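Local coordinates for protein CT263 (Chlamydia trachomatis, PDB 4QAS) that probably hydrolyses futalosine-type nucleosides, as enzymes of the MTAN nucleosidase family do, in the futalosine pathway of menaquinone synthesis, at residues 11-22 with 180-191; 74-85 with 133-141. The protein carries 1 engineered substitution. One frame throughout, in Å; residues are numbered along the deposited sequence.

Interaction 1 (11-22 with 180-191). With SO4 (sulfate ion), chain C.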
loop_
_atom_site.group_PDB
_atom_site.type_symbol
_atom_site.label_atom_id
_atom_site.label_comp_id
_atom_site.label_asym_id
_atom_site.label_seq_id
_atom_site.Cartn_x
_atom_site.Cartn_y
_atom_site.Cartn_z
ATOM N N LEU A 11 -10.208 -10.663 1.686
ATOM C CA LEU A 11 -9.457 -10.717 0.440
ATOM C C LEU A 11 -9.125 -12.161 0.120
ATOM O O LEU A 11 -8.638 -12.904 0.988
ATOM C CB LEU A 11 -8.143 -9.964 0.580
ATOM C CG LEU A 11 -8.261 -8.526 1.062
ATOM C CD1 LEU A 11 -6.873 -7.860 1.111
ATOM C CD2 LEU A 11 -9.187 -7.658 0.248
ATOM N N ILE A 12 -9.400 -12.566 -1.119
ATOM C CA ILE A 12 -9.196 -13.933 -1.574
ATOM C C ILE A 12 -8.235 -13.887 -2.742
ATOM O O ILE A 12 -8.505 -13.233 -3.763
ATOM C CB ILE A 12 -10.505 -14.620 -1.976
ATOM C CG1 ILE A 12 -11.496 -14.599 -0.816
ATOM C CG2 ILE A 12 -10.229 -16.043 -2.385
ATOM C CD1 ILE A 12 -12.885 -14.960 -1.209
ATOM N N PHE A 13 -7.128 -14.595 -2.603
ATOM C CA PHE A 13 -6.144 -14.776 -3.657
ATOM C C PHE A 13 -6.083 -16.249 -4.023
ATOM O O PHE A 13 -6.312 -17.121 -3.197
ATOM C CB PHE A 13 -4.763 -14.349 -3.171
ATOM C CG PHE A 13 -4.656 -12.891 -2.845
ATOM C CD1 PHE A 13 -4.335 -11.970 -3.832
ATOM C CD2 PHE A 13 -4.865 -12.430 -1.546
ATOM C CE1 PHE A 13 -4.223 -10.631 -3.534
ATOM C CE2 PHE A 13 -4.766 -11.089 -1.259
ATOM C CZ PHE A 13 -4.449 -10.206 -2.242
ATOM N N ALA A 14 -5.777 -16.526 -5.287
ATOM C CA ALA A 14 -5.702 -17.903 -5.745
ATOM C C ALA A 14 -4.451 -18.605 -5.257
ATOM O O ALA A 14 -4.485 -19.806 -5.002
ATOM C CB ALA A 14 -5.764 -17.977 -7.282
ATOM N N ASP A 15 -3.340 -17.883 -5.132
ATOM C CA ASP A 15 -2.086 -18.528 -4.780
ATOM C C ASP A 15 -1.191 -17.539 -4.047
ATOM O O ASP A 15 -1.489 -16.341 -3.969
ATOM C CB ASP A 15 -1.393 -19.145 -6.007
ATOM C CG ASP A 15 -1.084 -18.128 -7.086
ATOM O OD1 ASP A 15 -0.589 -17.028 -6.767
ATOM O OD2 ASP A 15 -1.340 -18.422 -8.284
ATOM N N PRO A 16 -0.099 -18.024 -3.454
ATOM C CA PRO A 16 0.746 -17.118 -2.657
ATOM C C PRO A 16 1.395 -16.003 -3.447
ATOM O O PRO A 16 1.586 -14.906 -2.901
ATOM C CB PRO A 16 1.818 -18.055 -2.103
ATOM C CG PRO A 16 1.148 -19.376 -2.007
ATOM C CD PRO A 16 0.272 -19.434 -3.229
ATOM N N ALA A 17 1.755 -16.245 -4.711
ATOM C CA ALA A 17 2.379 -15.197 -5.510
ATOM C C ALA A 17 1.436 -14.030 -5.682
ATOM O O ALA A 17 1.849 -12.866 -5.613
ATOM C CB ALA A 17 2.809 -15.744 -6.870
ATOM N N GLU A 18 0.160 -14.302 -5.911
ATOM C CA GLU A 18 -0.775 -13.201 -6.059
ATOM C C GLU A 18 -0.852 -12.390 -4.776
ATOM O O GLU A 18 -0.960 -11.169 -4.828
ATOM C CB GLU A 18 -2.170 -13.711 -6.422
ATOM C CG GLU A 18 -2.334 -14.283 -7.848
ATOM C CD GLU A 18 -3.749 -14.749 -8.159
ATOM O OE1 GLU A 18 -4.567 -14.927 -7.223
ATOM O OE2 GLU A 18 -4.071 -14.987 -9.341
ATOM N N ALA A 19 -0.897 -13.073 -3.633
ATOM C CA ALA A 19 -1.130 -12.450 -2.337
ATOM C C ALA A 19 0.068 -11.690 -1.803
ATOM O O ALA A 19 -0.120 -10.836 -0.922
ATOM C CB ALA A 19 -1.537 -13.524 -1.345
ATOM N N ALA A 20 1.276 -11.989 -2.279
ATOM C CA ALA A 20 2.483 -11.630 -1.530
ATOM C C ALA A 20 2.558 -10.137 -1.205
ATOM O O ALA A 20 2.833 -9.755 -0.059
ATOM C CB ALA A 20 3.712 -12.088 -2.307
ATOM N N ARG A 21 2.370 -9.270 -2.200
ATOM C CA ARG A 21 2.601 -7.849 -1.927
ATOM C C ARG A 21 1.485 -7.247 -1.085
ATOM O O ARG A 21 1.745 -6.364 -0.268
ATOM C CB ARG A 21 2.844 -7.066 -3.216
ATOM C CG ARG A 21 4.079 -7.526 -4.007
ATOM C CD ARG A 21 5.388 -7.473 -3.229
ATOM N NE ARG A 21 5.539 -6.235 -2.507
ATOM C CZ ARG A 21 6.355 -6.059 -1.489
ATOM N NH1 ARG A 21 7.248 -6.985 -1.202
ATOM N NH2 ARG A 21 6.374 -4.917 -0.818
ATOM N N THR A 22 0.261 -7.751 -1.198
ATOM C CA THR A 22 -0.790 -7.295 -0.297
ATOM C C THR A 22 -0.505 -7.704 1.141
ATOM O O THR A 22 -0.737 -6.922 2.072
ATOM C CB THR A 22 -2.143 -7.831 -0.755
ATOM O OG1 THR A 22 -2.462 -7.252 -2.032
ATOM C CG2 THR A 22 -3.236 -7.463 0.231
ATOM N N LYS A 180 5.949 -12.016 -11.465
ATOM C CA LYS A 180 4.990 -12.211 -10.381
ATOM C C LYS A 180 5.073 -11.139 -9.302
ATOM O O LYS A 180 4.032 -10.741 -8.773
ATOM C CB LYS A 180 5.106 -13.596 -9.780
ATOM C CG LYS A 180 4.648 -14.665 -10.760
ATOM C CD LYS A 180 4.627 -16.051 -10.158
ATOM C CE LYS A 180 4.282 -17.079 -11.228
ATOM N NZ LYS A 180 4.805 -18.428 -10.909
ATOM N N VAL A 181 6.254 -10.610 -9.005
ATOM C CA VAL A 181 6.340 -9.555 -7.992
ATOM C C VAL A 181 5.660 -8.281 -8.486
ATOM O O VAL A 181 4.841 -7.685 -7.767
ATOM C CB VAL A 181 7.796 -9.311 -7.559
ATOM C CG1 VAL A 181 7.896 -8.070 -6.651
ATOM C CG2 VAL A 181 8.305 -10.532 -6.795
ATOM N N LYS A 182 5.977 -7.839 -9.716
ATOM C CA LYS A 182 5.342 -6.645 -10.272
ATOM C C LYS A 182 3.838 -6.804 -10.320
ATOM O O LYS A 182 3.091 -5.862 -10.032
ATOM C CB LYS A 182 5.859 -6.378 -11.697
ATOM C CG LYS A 182 7.226 -5.727 -11.769
ATOM C CD LYS A 182 7.574 -5.392 -13.215
ATOM C CE LYS A 182 8.993 -4.889 -13.342
ATOM N NZ LYS A 182 9.361 -4.676 -14.764
ATOM N N LEU A 183 3.377 -7.978 -10.729
ATOM C CA LEU A 183 1.945 -8.205 -10.849
ATOM C C LEU A 183 1.271 -8.174 -9.480
ATOM O O LEU A 183 0.213 -7.570 -9.317
ATOM C CB LEU A 183 1.704 -9.530 -11.575
ATOM C CG LEU A 183 2.094 -9.540 -13.051
ATOM C CD1 LEU A 183 2.261 -11.000 -13.496
ATOM C CD2 LEU A 183 1.038 -8.802 -13.818
ATOM N N SER A 184 1.860 -8.833 -8.499
ATOM C CA SER A 184 1.317 -8.824 -7.150
ATOM C C SER A 184 1.297 -7.413 -6.575
ATOM O O SER A 184 0.357 -7.035 -5.860
ATOM C CB SER A 184 2.165 -9.763 -6.310
ATOM O OG SER A 184 1.709 -9.867 -4.965
ATOM N N GLN A 185 2.317 -6.617 -6.891
ATOM C CA GLN A 185 2.371 -5.237 -6.437
ATOM C C GLN A 185 1.219 -4.424 -7.010
ATOM O O GLN A 185 0.647 -3.580 -6.304
ATOM C CB GLN A 185 3.738 -4.629 -6.775
ATOM C CG GLN A 185 3.902 -3.228 -6.297
ATOM C CD GLN A 185 3.971 -3.127 -4.798
ATOM O OE1 GLN A 185 4.333 -4.091 -4.100
ATOM N NE2 GLN A 185 3.656 -1.947 -4.258
ATOM N N LYS A 186 0.865 -4.645 -8.282
ATOM C CA LYS A 186 -0.292 -3.950 -8.852
ATOM C C LYS A 186 -1.554 -4.255 -8.069
ATOM O O LYS A 186 -2.385 -3.372 -7.849
ATOM C CB LYS A 186 -0.501 -4.333 -10.315
ATOM C CG LYS A 186 0.553 -3.844 -11.274
ATOM C CD LYS A 186 0.613 -2.325 -11.381
ATOM C CE LYS A 186 -0.607 -1.732 -12.063
ATOM N NZ LYS A 186 -0.486 -0.250 -12.214
ATOM N N LEU A 187 -1.744 -5.508 -7.689
ATOM C CA LEU A 187 -2.922 -5.846 -6.891
ATOM C C LEU A 187 -2.934 -5.093 -5.565
ATOM O O LEU A 187 -3.966 -4.575 -5.147
ATOM C CB LEU A 187 -2.988 -7.349 -6.667
ATOM C CG LEU A 187 -3.136 -8.176 -7.945
ATOM C CD1 LEU A 187 -3.105 -9.611 -7.588
ATOM C CD2 LEU A 187 -4.391 -7.824 -8.719
ATOM N N ALA A 188 -1.787 -5.019 -4.882
ATOM C CA ALA A 188 -1.703 -4.331 -3.603
ATOM C C ALA A 188 -2.045 -2.868 -3.763
ATOM O O ALA A 188 -2.756 -2.287 -2.934
ATOM C CB ALA A 188 -0.307 -4.511 -3.003
ATOM N N GLU A 189 -1.544 -2.259 -4.844
ATOM C CA GLU A 189 -1.803 -0.853 -5.087
ATOM C C GLU A 189 -3.277 -0.589 -5.343
ATOM O O GLU A 189 -3.789 0.485 -5.003
ATOM C CB GLU A 189 -0.904 -0.376 -6.226
ATOM C CG GLU A 189 0.551 -0.373 -5.781
ATOM C CD GLU A 189 1.542 -0.133 -6.889
ATOM O OE1 GLU A 189 1.122 -0.005 -8.065
ATOM O OE2 GLU A 189 2.750 -0.088 -6.580
ATOM N N ALA A 190 -3.982 -1.543 -5.944
ATOM C CA ALA A 190 -5.410 -1.368 -6.168
ATOM C C ALA A 190 -6.233 -1.644 -4.917
ATOM O O ALA A 190 -7.295 -1.027 -4.730
ATOM C CB ALA A 190 -5.862 -2.287 -7.290
ATOM N N ILE A 191 -5.781 -2.565 -4.057
ATOM C CA ILE A 191 -6.528 -2.896 -2.842
ATOM C C ILE A 191 -6.513 -1.736 -1.858
ATOM O O ILE A 191 -7.516 -1.468 -1.175
ATOM C CB ILE A 191 -5.973 -4.197 -2.235
ATOM C CG1 ILE A 191 -6.422 -5.372 -3.113
ATOM C CG2 ILE A 191 -6.440 -4.352 -0.773
ATOM C CD1 ILE A 191 -5.763 -6.671 -2.816
HETATM S S SO4 C . 7.578 -1.197 -14.974
HETATM O O1 SO4 C . 6.637 -0.125 -15.295
HETATM O O2 SO4 C . 7.272 -1.718 -13.643
HETATM O O3 SO4 C . 7.448 -2.283 -15.942
HETATM O O4 SO4 C . 8.945 -0.679 -15.007
HETATM O O HOH W 1 4.456 -12.171 -6.042
HETATM O O HOH W 2 -0.902 -8.643 -3.786
#
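The Phe13 ring presents its edge to Leu187 CD1, which lies 4.3 Å from CE1, and meets Ile191 CD1 obliquely; the backbone of Ala19 covers one of its faces, with CA 3.5 Å above the ring centre. The guanidinium of Arg21 is likewise approached at its edge, by Gln185 OE1. This is the strand-loop-helix start of an α/β nucleosidase fold, packed against the C-terminal helix; helices 16-22 and 180-191 cross at -53° with their axes 7.1 Å apart. On the strand side, Leu11 CD1 and Ile191 CG2 meet tip to tip. Ser184 and Arg21 fit knobs-into-holes, each in the opposite helix. With OG anti to its own N (chi1 -179°), Ser184 reaches the point where helix 16-22 kinks and accepts a nearly straight bond from Arg21 N (2.9 Å to OG), replacing the intrahelical partner lost there. One water donates to Glu18 O and Ser184 O and accepts from Thr22 OG1. Gln185 NE2 also binds Leu25 O of the second subunit. Bent at chi2 and chi3, the Arg21 chain crosses Gln185 at a slant, the guanidinium and amide planes 38° apart, and its NE donates to Gln185 OE1 at 2.9 Å, nearly along the C=O axis.

Interaction 2 (74-85 with 133-141)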
loop_
_atom_site.group_PDB
_atom_site.type_symbol
_atom_site.label_atom_id
_atom_site.label_comp_id
_atom_site.label_asym_id
_atom_site.label_seq_id
_atom_site.Cartn_x
_atom_site.Cartn_y
_atom_site.Cartn_z
ATOM N N ASN A 74 -11.878 -10.637 -4.607
ATOM C CA ASN A 74 -10.943 -11.575 -5.211
ATOM C C ASN A 74 -9.979 -10.768 -6.048
ATOM O O ASN A 74 -10.389 -10.123 -7.016
ATOM C CB ASN A 74 -11.713 -12.559 -6.081
ATOM C CG ASN A 74 -10.824 -13.422 -6.929
ATOM O OD1 ASN A 74 -11.178 -13.721 -8.088
ATOM N ND2 ASN A 74 -9.691 -13.862 -6.389
ATOM N N ALA A 75 -8.721 -10.778 -5.681
ATOM C CA ALA A 75 -7.693 -10.110 -6.451
ATOM C C ALA A 75 -6.780 -11.168 -7.034
ATOM O O ALA A 75 -6.408 -12.121 -6.351
ATOM C CB ALA A 75 -6.896 -9.173 -5.562
ATOM N N GLY A 76 -6.428 -11.030 -8.319
ATOM C CA GLY A 76 -5.555 -12.037 -8.892
ATOM C C GLY A 76 -5.037 -11.658 -10.264
ATOM O O GLY A 76 -5.317 -10.583 -10.793
ATOM N N PHE A 77 -4.210 -12.553 -10.778
ATOM C CA PHE A 77 -3.667 -12.454 -12.128
ATOM C C PHE A 77 -4.680 -12.996 -13.131
ATOM O O PHE A 77 -5.425 -13.924 -12.851
ATOM C CB PHE A 77 -2.398 -13.304 -12.260
ATOM C CG PHE A 77 -1.311 -13.024 -11.232
ATOM C CD1 PHE A 77 -1.239 -11.830 -10.535
ATOM C CD2 PHE A 77 -0.337 -13.971 -11.008
ATOM C CE1 PHE A 77 -0.223 -11.609 -9.601
ATOM C CE2 PHE A 77 0.683 -13.737 -10.079
ATOM C CZ PHE A 77 0.736 -12.577 -9.398
ATOM N N ALA A 78 -4.676 -12.433 -14.339
ATOM C CA ALA A 78 -5.494 -12.972 -15.408
ATOM C C ALA A 78 -4.756 -12.847 -16.731
ATOM O O ALA A 78 -4.191 -11.798 -17.033
ATOM C CB ALA A 78 -6.864 -12.276 -15.508
ATOM N N GLY A 79 -4.833 -13.907 -17.519
ATOM C CA GLY A 79 -4.337 -13.846 -18.882
ATOM C C GLY A 79 -5.180 -12.923 -19.739
ATOM O O GLY A 79 -6.381 -12.778 -19.540
ATOM N N ALA A 80 -4.549 -12.306 -20.739
ATOM C CA ALA A 80 -5.242 -11.484 -21.725
ATOM C C ALA A 80 -5.362 -12.266 -23.021
ATOM O O ALA A 80 -4.343 -12.640 -23.629
ATOM C CB ALA A 80 -4.466 -10.199 -21.961
ATOM N N ALA A 81 -6.595 -12.490 -23.455
ATOM C CA ALA A 81 -6.875 -13.242 -24.662
ATOM C C ALA A 81 -7.235 -12.341 -25.840
ATOM O O ALA A 81 -7.616 -12.849 -26.905
ATOM C CB ALA A 81 -8.014 -14.238 -24.381
ATOM N N ASN A 82 -7.141 -11.024 -25.667
ATOM C CA ASN A 82 -7.355 -10.058 -26.729
ATOM C C ASN A 82 -6.110 -9.183 -26.729
ATOM O O ASN A 82 -5.730 -8.653 -25.672
ATOM C CB ASN A 82 -8.599 -9.212 -26.449
ATOM C CG ASN A 82 -8.943 -8.296 -27.603
ATOM O OD1 ASN A 82 -8.069 -7.638 -28.174
ATOM N ND2 ASN A 82 -10.214 -8.264 -27.973
ATOM N N PRO A 83 -5.446 -9.007 -27.881
ATOM C CA PRO A 83 -4.236 -8.167 -27.908
ATOM C C PRO A 83 -4.466 -6.710 -27.548
ATOM O O PRO A 83 -3.485 -6.012 -27.271
ATOM C CB PRO A 83 -3.763 -8.312 -29.353
ATOM C CG PRO A 83 -5.026 -8.575 -30.139
ATOM C CD PRO A 83 -5.814 -9.477 -29.233
ATOM N N ASN A 84 -5.704 -6.228 -27.545
ATOM C CA ASN A 84 -5.928 -4.834 -27.170
ATOM C C ASN A 84 -5.919 -4.603 -25.663
ATOM O O ASN A 84 -6.129 -3.464 -25.226
ATOM C CB ASN A 84 -7.201 -4.276 -27.805
ATOM C CG ASN A 84 -8.462 -4.867 -27.227
ATOM O OD1 ASN A 84 -8.475 -5.405 -26.116
ATOM N ND2 ASN A 84 -9.557 -4.743 -27.978
ATOM N N ILE A 85 -5.691 -5.644 -24.868
ATOM C CA ILE A 85 -5.497 -5.506 -23.424
ATOM C C ILE A 85 -3.996 -5.414 -23.170
ATOM O O ILE A 85 -3.286 -6.403 -23.409
ATOM C CB ILE A 85 -6.088 -6.722 -22.697
ATOM C CG1 ILE A 85 -7.603 -6.761 -22.896
ATOM C CG2 ILE A 85 -5.739 -6.711 -21.210
ATOM C CD1 ILE A 85 -8.264 -8.064 -22.473
ATOM N N PHE A 133 -5.406 -16.212 -29.095
ATOM C CA PHE A 133 -6.272 -15.069 -28.897
ATOM C C PHE A 133 -7.657 -15.410 -29.415
ATOM O O PHE A 133 -7.797 -16.141 -30.398
ATOM C CB PHE A 133 -5.690 -13.868 -29.637
ATOM C CG PHE A 133 -4.351 -13.430 -29.103
ATOM C CD1 PHE A 133 -3.179 -13.977 -29.577
ATOM C CD2 PHE A 133 -4.274 -12.492 -28.097
ATOM C CE1 PHE A 133 -1.956 -13.580 -29.080
ATOM C CE2 PHE A 133 -3.037 -12.077 -27.607
ATOM C CZ PHE A 133 -1.889 -12.630 -28.098
ATOM N N HIS A 134 -8.681 -14.919 -28.724
ATOM C CA HIS A 134 -10.055 -15.256 -29.059
ATOM C C HIS A 134 -10.871 -13.984 -29.179
ATOM O O HIS A 134 -10.718 -13.054 -28.376
ATOM C CB HIS A 134 -10.675 -16.168 -28.004
ATOM C CG HIS A 134 -9.887 -17.410 -27.733
ATOM N ND1 HIS A 134 -9.941 -18.517 -28.551
ATOM C CD2 HIS A 134 -9.034 -17.724 -26.729
ATOM C CE1 HIS A 134 -9.153 -19.459 -28.063
ATOM N NE2 HIS A 134 -8.594 -19.005 -26.958
ATOM N N GLU A 135 -11.755 -13.970 -30.178
ATOM C CA GLU A 135 -12.533 -12.776 -30.478
ATOM C C GLU A 135 -13.435 -12.382 -29.315
ATOM O O GLU A 135 -13.691 -11.190 -29.111
ATOM C CB GLU A 135 -13.362 -13.012 -31.744
ATOM N N HIS A 136 -13.904 -13.354 -28.532
ATOM C CA HIS A 136 -14.959 -13.126 -27.552
ATOM C C HIS A 136 -14.480 -13.201 -26.107
ATOM O O HIS A 136 -15.310 -13.152 -25.193
ATOM C CB HIS A 136 -16.107 -14.115 -27.776
ATOM N N LEU A 137 -13.178 -13.308 -25.865
ATOM C CA LEU A 137 -12.647 -13.344 -24.511
ATOM C C LEU A 137 -11.833 -12.086 -24.247
ATOM O O LEU A 137 -11.257 -11.485 -25.163
ATOM C CB LEU A 137 -11.767 -14.578 -24.282
ATOM C CG LEU A 137 -12.426 -15.946 -24.497
ATOM C CD1 LEU A 137 -11.446 -17.068 -24.150
ATOM C CD2 LEU A 137 -13.708 -16.089 -23.682
ATOM N N GLN A 138 -11.820 -11.681 -22.978
ATOM C CA GLN A 138 -11.016 -10.555 -22.549
ATOM C C GLN A 138 -9.975 -11.100 -21.581
ATOM O O GLN A 138 -8.898 -11.541 -21.993
ATOM C CB GLN A 138 -11.887 -9.430 -21.950
ATOM C CG GLN A 138 -12.715 -8.700 -23.018
ATOM C CD GLN A 138 -13.657 -7.613 -22.492
ATOM O OE1 GLN A 138 -13.573 -7.169 -21.350
ATOM N NE2 GLN A 138 -14.562 -7.175 -23.355
ATOM N N LEU A 139 -10.247 -11.049 -20.287
ATOM C CA LEU A 139 -9.378 -11.620 -19.280
ATOM C C LEU A 139 -9.801 -13.047 -18.941
ATOM O O LEU A 139 -10.989 -13.378 -18.964
ATOM C CB LEU A 139 -9.410 -10.756 -18.015
ATOM C CG LEU A 139 -8.918 -9.325 -18.211
ATOM C CD1 LEU A 139 -9.121 -8.548 -16.909
ATOM C CD2 LEU A 139 -7.433 -9.358 -18.588
ATOM N N VAL A 140 -8.824 -13.878 -18.611
ATOM C CA VAL A 140 -9.059 -15.292 -18.358
ATOM C C VAL A 140 -8.295 -15.694 -17.110
ATOM O O VAL A 140 -7.083 -15.474 -17.022
ATOM C CB VAL A 140 -8.610 -16.171 -19.535
ATOM C CG1 VAL A 140 -8.908 -17.639 -19.213
ATOM C CG2 VAL A 140 -9.286 -15.731 -20.813
ATOM N N ASP A 141 -8.975 -16.303 -16.148
ATOM C CA ASP A 141 -8.331 -16.759 -14.925
ATOM C C ASP A 141 -8.812 -18.183 -14.670
ATOM O O ASP A 141 -9.401 -18.847 -15.527
ATOM C CB ASP A 141 -8.592 -15.830 -13.730
ATOM C CG ASP A 141 -10.000 -15.983 -13.151
ATOM O OD1 ASP A 141 -10.898 -16.542 -13.827
ATOM O OD2 ASP A 141 -10.224 -15.533 -11.983
HETATM O O HOH W 3 -12.251 -9.553 -26.863
#
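Phe133 lays the CD2 side of its ring across Pro83, CD2 lying 3.6 Å from Pro83 CD, while Ala81 O sits at the ring edge, near its plane. The same carbonyl oxygen accepts from His134 N at 3.0 Å, which holds the start of segment 133-141 against the residue that follows the strand. Ala81 N in turn donates to Gln138 O (2.9 Å between N and O), and Ala81 CB packs against Leu137 CB at 3.8 Å. Farther in, Gly79 and Val140 form an antiparallel hydrogen-bonded pair, both bonds 2.8 Å between N and O. Leu139 lies on the face that carries Ala80; its CD2 meets Ile85 CG2 obliquely. Beyond the strand, Asn82 folds into an Asx turn, OD1 accepting from Asn84 N, while its ND2 donates to a water that also bridges Glu135 O and Leu137 O. At the inner end Asp141 OD2 forms a salt bridge with Lys162 NZ and OD1 a hydrogen bond with Ser124 OG; Asn74 OD1 also accepts from Lys162 NZ, while its ND2 donates to Ile12 O. Short strand 139-141 lies between strand 71-80, antiparallel to it, and strand 119-124, parallel to it, in the mixed central sheet of the nucleosidase fold.

From the N terminus, strand 7-13 runs into helix 16-25, whose partner in interaction 1 arrives only with the C-terminal helix 180-197, so that contact closes a loop of 157 residues. Interaction 2 is nested wholly inside it: strand 71-80 passes into the loop at 81-85 and, 47 residues after segment 74-85, segment 133-141 returns to it. The two contacts, with centres about 17 Å apart, meet where strands 7-13 and 71-80 run side by side in parallel. There Glu18 OE2 probably accepts from Phe77 N at 2.8 Å. Interaction 1 packs helix 180-197 on helix 16-25 and on strand 7-13, while interaction 2 joins strands within the sheet.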